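Local coordinates for protein inactive glucansucrase (Lactobacillus reuteri, PDB 5JBD) that is an inactive glucansucrase of glycoside hydrolase family 70, built around a parallel beta/alpha barrel, at residues A[444-449]-A[484-489]; A[263-268]-A[729-734]. One frame throughout, in Å; residues are numbered along the deposited sequence.

Contact 1: A[444-449]-A[484-489]; sequences YNVPAQ and DAITTL
The methyl of Ala485 comes obliquely against the CB-CG side of the puckered ring of Pro447, with Pro447 CB and Pro447 CG each 4.1 Å from Ala485 CB. The peptide carbonyl just beyond the ring is also engaged: Pro447 O lies 3.7 Å from Leu489 CD1, a plain van der Waals contact with a methyl one helical turn beyond Ala485. Another flat group, the amide of Gln449, bonds within its own segment: NE2 donates to Tyr444 O at 3.0 Å, with the acceptor only 1° out of the amide plane, which ties Tyr444, two residues before the helix, to its first turn. Proline suits position 447 because the first turn of a helix does not require its backbone N-H, and the rigid ring offers a compact apolar surface; alanine opposite is small enough to let the CA atoms of Pro447 and Ala485 come within 6.0 Å. Ile486 reaches further, its chain extended at chi2 (168°), and brings CD1 to 4.4 Å from Val446 CG1. No hydrogen bond crosses the interface. On the second helix Asp484 O accepts from both Thr488 N and Thr488 OG1, which approach opposite faces of the carbonyl plane.

Leu489 continues the packing along helix 446-455 onto Ala451 and Leu454, while Ile486 also touches Leu468 of helix 465-468. Asn445, before the first helix, bonds through its side chain to Ser610 N and Leu353 O. In sequence, helices 446-455 and 483-496 precede and follow barrel strand 460-464, and this interface packs them together.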
loop_
_atom_site.group_PDB
_atom_site.type_symbol
_atom_site.label_atom_id
_atom_site.label_comp_id
_atom_site.label_asym_id
_atom_site.label_seq_id
_atom_site.Cartn_x
_atom_site.Cartn_y
_atom_site.Cartn_z
ATOM N N TYR A 444 0.603 -18.453 -16.643
ATOM C CA TYR A 444 0.726 -18.902 -18.028
ATOM C C TYR A 444 0.437 -17.736 -18.988
ATOM O O TYR A 444 -0.229 -16.767 -18.622
ATOM C CB TYR A 444 -0.255 -20.039 -18.304
ATOM C CG TYR A 444 0.113 -21.376 -17.686
ATOM C CD1 TYR A 444 0.009 -21.592 -16.311
ATOM C CD2 TYR A 444 0.563 -22.417 -18.476
ATOM C CE1 TYR A 444 0.368 -22.810 -15.744
ATOM C CE2 TYR A 444 0.912 -23.646 -17.925
ATOM C CZ TYR A 444 0.815 -23.835 -16.559
ATOM O OH TYR A 444 1.165 -25.063 -16.013
ATOM N N ASN A 445 0.949 -17.851 -20.206
ATOM C CA ASN A 445 0.614 -16.947 -21.308
ATOM C C ASN A 445 0.852 -15.461 -21.036
ATOM O O ASN A 445 0.023 -14.620 -21.411
ATOM C CB ASN A 445 -0.861 -17.169 -21.733
ATOM C CG ASN A 445 -1.063 -18.434 -22.547
ATOM O OD1 ASN A 445 -0.442 -18.646 -23.612
ATOM N ND2 ASN A 445 -1.983 -19.262 -22.092
ATOM N N VAL A 446 1.976 -15.119 -20.404
ATOM C CA VAL A 446 2.256 -13.713 -20.095
ATOM C C VAL A 446 2.346 -12.853 -21.374
ATOM O O VAL A 446 1.737 -11.766 -21.432
ATOM C CB VAL A 446 3.482 -13.548 -19.162
ATOM C CG1 VAL A 446 3.848 -12.075 -18.981
ATOM C CG2 VAL A 446 3.165 -14.162 -17.799
ATOM N N PRO A 447 3.059 -13.334 -22.408
ATOM C CA PRO A 447 3.099 -12.567 -23.659
ATOM C C PRO A 447 1.722 -12.287 -24.273
ATOM O O PRO A 447 1.459 -11.154 -24.679
ATOM C CB PRO A 447 3.943 -13.440 -24.581
ATOM C CG PRO A 447 4.869 -14.160 -23.655
ATOM C CD PRO A 447 3.997 -14.468 -22.453
ATOM N N ALA A 448 0.844 -13.285 -24.290
ATOM C CA ALA A 448 -0.516 -13.082 -24.815
ATOM C C ALA A 448 -1.349 -12.129 -23.942
ATOM O O ALA A 448 -2.147 -11.343 -24.470
ATOM C CB ALA A 448 -1.229 -14.431 -25.005
ATOM N N GLN A 449 -1.194 -12.202 -22.622
ATOM C CA GLN A 449 -1.881 -11.268 -21.745
ATOM C C GLN A 449 -1.502 -9.841 -22.129
ATOM O O GLN A 449 -2.386 -8.988 -22.279
ATOM C CB GLN A 449 -1.596 -11.537 -20.271
ATOM C CG GLN A 449 -2.265 -12.805 -19.759
ATOM C CD GLN A 449 -2.081 -13.034 -18.270
ATOM O OE1 GLN A 449 -2.462 -12.195 -17.446
ATOM N NE2 GLN A 449 -1.513 -14.188 -17.911
ATOM N N ASP A 484 11.760 -9.523 -24.214
ATOM C CA ASP A 484 11.743 -9.392 -25.676
ATOM C C ASP A 484 10.306 -9.320 -26.214
ATOM O O ASP A 484 9.992 -8.478 -27.067
ATOM C CB ASP A 484 12.512 -10.533 -26.352
ATOM C CG ASP A 484 14.026 -10.385 -26.241
ATOM O OD1 ASP A 484 14.534 -9.288 -25.948
ATOM O OD2 ASP A 484 14.713 -11.393 -26.465
ATOM N N ALA A 485 9.439 -10.184 -25.702
ATOM C CA ALA A 485 8.052 -10.219 -26.136
ATOM C C ALA A 485 7.327 -8.934 -25.801
ATOM O O ALA A 485 6.699 -8.325 -26.670
ATOM C CB ALA A 485 7.324 -11.397 -25.500
ATOM N N ILE A 486 7.448 -8.504 -24.545
ATOM C CA ILE A 486 6.686 -7.339 -24.075
ATOM C C ILE A 486 7.156 -6.056 -24.770
ATOM O O ILE A 486 6.316 -5.274 -25.235
ATOM C CB ILE A 486 6.682 -7.221 -22.546
ATOM C CG1 ILE A 486 6.058 -8.485 -21.936
ATOM C CG2 ILE A 486 5.902 -5.982 -22.112
ATOM C CD1 ILE A 486 6.247 -8.643 -20.445
ATOM N N THR A 487 8.475 -5.868 -24.895
ATOM C CA THR A 487 9.023 -4.667 -25.555
ATOM C C THR A 487 8.733 -4.625 -27.051
ATOM O O THR A 487 8.482 -3.551 -27.614
ATOM C CB THR A 487 10.526 -4.464 -25.287
ATOM O OG1 THR A 487 11.273 -5.616 -25.707
ATOM C CG2 THR A 487 10.770 -4.202 -23.814
ATOM N N THR A 488 8.741 -5.785 -27.707
ATOM C CA THR A 488 8.277 -5.860 -29.097
ATOM C C THR A 488 6.832 -5.337 -29.226
ATOM O O THR A 488 6.529 -4.545 -30.108
ATOM C CB THR A 488 8.415 -7.293 -29.659
ATOM O OG1 THR A 488 9.776 -7.696 -29.551
ATOM C CG2 THR A 488 8.018 -7.365 -31.128
ATOM N N LEU A 489 5.962 -5.761 -28.319
ATOM C CA LEU A 489 4.574 -5.299 -28.326
ATOM C C LEU A 489 4.465 -3.795 -28.000
ATOM O O LEU A 489 3.638 -3.079 -28.589
ATOM C CB LEU A 489 3.736 -6.128 -27.339
ATOM C CG LEU A 489 3.560 -7.611 -27.694
ATOM C CD1 LEU A 489 3.023 -8.391 -26.487
ATOM C CD2 LEU A 489 2.633 -7.755 -28.901
#

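Contact 2: A[263-268]-A[729-734]; sequences LNYGKL and ELANTI
Tyr265 reaches from the first turn of its helix toward Leu730 and Ala731 on helix 727-739. Its CB already points at that helix, and with CG anti to the backbone N (chi1 179°) the ring is carried outward. On the near side, Tyr265 CD2 comes to 4.5 Å from Ala731 CB. The next atom, Tyr265 CE2, meets two methyls: Leu730 CD2 at 4.2 Å and Ala731 CB at 4.5 Å. Both approach the ring obliquely, and Leu715 from a loop touches Tyr265 and Leu730 alike. Tyr265 CZ is 4.7 Å from Leu730 CD2, and the hydroxyl continues past it. A large aromatic side chain suits this place because its flat, apolar side reaches both Leu730 and Ala731.

The parallel barrel explains the pairing of segments so distant in sequence: helix 265-269 precedes strand 279-282, helix 727-739 precedes strand 743-748, and these strands are neighbours in the sheet, consistent with the circularly permuted barrel of family 70.

Gly266, lacking a side chain, lets the backbones close in, its CA 5.5 Å from that of Ala731 and 4.4 Å from Ala731 CB. The ring of Phe261 meets that of Tyr265 nearly at right angles.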
loop_
_atom_site.group_PDB
_atom_site.type_symbol
_atom_site.label_atom_id
_atom_site.label_comp_id
_atom_site.label_asym_id
_atom_site.label_seq_id
_atom_site.Cartn_x
_atom_site.Cartn_y
_atom_site.Cartn_z
ATOM N N LEU A 263 3.472 18.428 -6.701
ATOM C CA LEU A 263 3.331 18.985 -8.051
ATOM C C LEU A 263 4.340 20.090 -8.365
ATOM O O LEU A 263 4.446 20.502 -9.526
ATOM C CB LEU A 263 1.899 19.508 -8.287
ATOM C CG LEU A 263 0.753 18.484 -8.341
ATOM C CD1 LEU A 263 -0.599 19.170 -8.151
ATOM C CD2 LEU A 263 0.744 17.677 -9.637
ATOM N N ASN A 264 5.068 20.562 -7.342
ATOM C CA ASN A 264 6.127 21.551 -7.485
ATOM C C ASN A 264 7.417 21.155 -6.728
ATOM O O ASN A 264 8.199 22.029 -6.344
ATOM C CB ASN A 264 5.601 22.898 -6.967
ATOM C CG ASN A 264 4.494 23.447 -7.834
ATOM O OD1 ASN A 264 4.753 24.004 -8.888
ATOM N ND2 ASN A 264 3.262 23.259 -7.413
ATOM N N TYR A 265 7.643 19.848 -6.564
ATOM C CA TYR A 265 8.682 19.316 -5.652
ATOM C C TYR A 265 10.069 19.962 -5.795
ATOM O O TYR A 265 10.610 20.532 -4.826
ATOM C CB TYR A 265 8.782 17.786 -5.772
ATOM C CG TYR A 265 9.855 17.193 -4.886
ATOM C CD1 TYR A 265 9.688 17.147 -3.505
ATOM C CD2 TYR A 265 11.048 16.719 -5.419
ATOM C CE1 TYR A 265 10.673 16.642 -2.674
ATOM C CE2 TYR A 265 12.033 16.178 -4.598
ATOM C CZ TYR A 265 11.833 16.142 -3.227
ATOM O OH TYR A 265 12.808 15.660 -2.392
ATOM N N GLY A 266 10.659 19.863 -6.979
ATOM C CA GLY A 266 12.010 20.386 -7.197
ATOM C C GLY A 266 12.118 21.893 -6.937
ATOM O O GLY A 266 13.052 22.356 -6.263
ATOM N N LYS A 267 11.163 22.656 -7.475
ATOM C CA LYS A 267 11.145 24.118 -7.288
ATOM C C LYS A 267 11.098 24.481 -5.817
ATOM O O LYS A 267 11.833 25.337 -5.373
ATOM C CB LYS A 267 9.960 24.762 -8.014
ATOM C CG LYS A 267 10.193 24.859 -9.507
ATOM C CD LYS A 267 9.197 25.691 -10.273
ATOM C CE LYS A 267 9.686 25.932 -11.706
ATOM N NZ LYS A 267 8.659 26.536 -12.594
ATOM N N LEU A 268 10.247 23.791 -5.071
ATOM C CA LEU A 268 10.050 24.089 -3.664
ATOM C C LEU A 268 11.196 23.643 -2.749
ATOM O O LEU A 268 11.367 24.208 -1.675
ATOM C CB LEU A 268 8.735 23.485 -3.186
ATOM C CG LEU A 268 7.488 24.115 -3.802
ATOM C CD1 LEU A 268 6.269 23.338 -3.362
ATOM C CD2 LEU A 268 7.376 25.595 -3.430
ATOM N N GLU A 729 18.361 13.416 -6.155
ATOM C CA GLU A 729 18.383 12.437 -7.250
ATOM C C GLU A 729 16.997 12.314 -7.918
ATOM O O GLU A 729 16.894 12.371 -9.141
ATOM C CB GLU A 729 18.880 11.088 -6.737
ATOM C CG GLU A 729 20.391 11.030 -6.526
ATOM C CD GLU A 729 20.858 9.803 -5.769
ATOM O OE1 GLU A 729 20.013 9.098 -5.154
ATOM O OE2 GLU A 729 22.090 9.544 -5.769
ATOM N N LEU A 730 15.949 12.196 -7.100
ATOM C CA LEU A 730 14.568 12.156 -7.596
ATOM C C LEU A 730 14.257 13.338 -8.528
ATOM O O LEU A 730 13.748 13.150 -9.640
ATOM C CB LEU A 730 13.565 12.130 -6.437
ATOM C CG LEU A 730 12.068 12.226 -6.795
ATOM C CD1 LEU A 730 11.657 11.140 -7.777
ATOM C CD2 LEU A 730 11.212 12.132 -5.548
ATOM N N ALA A 731 14.577 14.551 -8.085
ATOM C CA ALA A 731 14.310 15.738 -8.905
ATOM C C ALA A 731 15.062 15.727 -10.238
ATOM O O ALA A 731 14.497 16.105 -11.273
ATOM C CB ALA A 731 14.627 17.010 -8.133
ATOM N N ASN A 732 16.331 15.307 -10.218
ATOM C CA ASN A 732 17.103 15.156 -11.458
ATOM C C ASN A 732 16.534 14.053 -12.348
ATOM O O ASN A 732 16.513 14.201 -13.564
ATOM C CB ASN A 732 18.580 14.870 -11.164
ATOM C CG ASN A 732 19.349 16.118 -10.767
ATOM O OD1 ASN A 732 19.070 17.241 -11.231
ATOM N ND2 ASN A 732 20.323 15.932 -9.911
ATOM N N THR A 733 16.048 12.971 -11.734
ATOM C CA THR A 733 15.420 11.874 -12.477
ATOM C C THR A 733 14.130 12.324 -13.167
ATOM O O THR A 733 13.917 12.024 -14.343
ATOM C CB THR A 733 15.161 10.663 -11.556
ATOM O OG1 THR A 733 16.406 10.252 -10.976
ATOM C CG2 THR A 733 14.550 9.497 -12.326
ATOM N N ILE A 734 13.293 13.075 -12.447
ATOM C CA ILE A 734 12.058 13.611 -13.039
ATOM C C ILE A 734 12.391 14.502 -14.242
ATOM O O ILE A 734 11.746 14.403 -15.296
ATOM C CB ILE A 734 11.200 14.358 -12.001
ATOM C CG1 ILE A 734 10.662 13.365 -10.971
ATOM C CG2 ILE A 734 10.033 15.083 -12.679
ATOM C CD1 ILE A 734 10.106 13.997 -9.724
#

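Both contacts are buried helix-helix packings of similar size, held by van der Waals packing with no hydrogen bond across, yet they join different elements of the barrel. Contact 1 joins segments only 35 residues apart, on helices before and after a single strand; contact 2 spans 461 residues and joins helices that lead into adjacent strands, the earliest and the latest of the barrel in the chain. Alanine allows close approach in each, but its partner is a proline ring in contact 1 and a glycine in contact 2, where an aromatic ring adds reach that contact 1 obtains from aliphatic branches. Their nearest atoms are about 18 Å apart, so they do not touch.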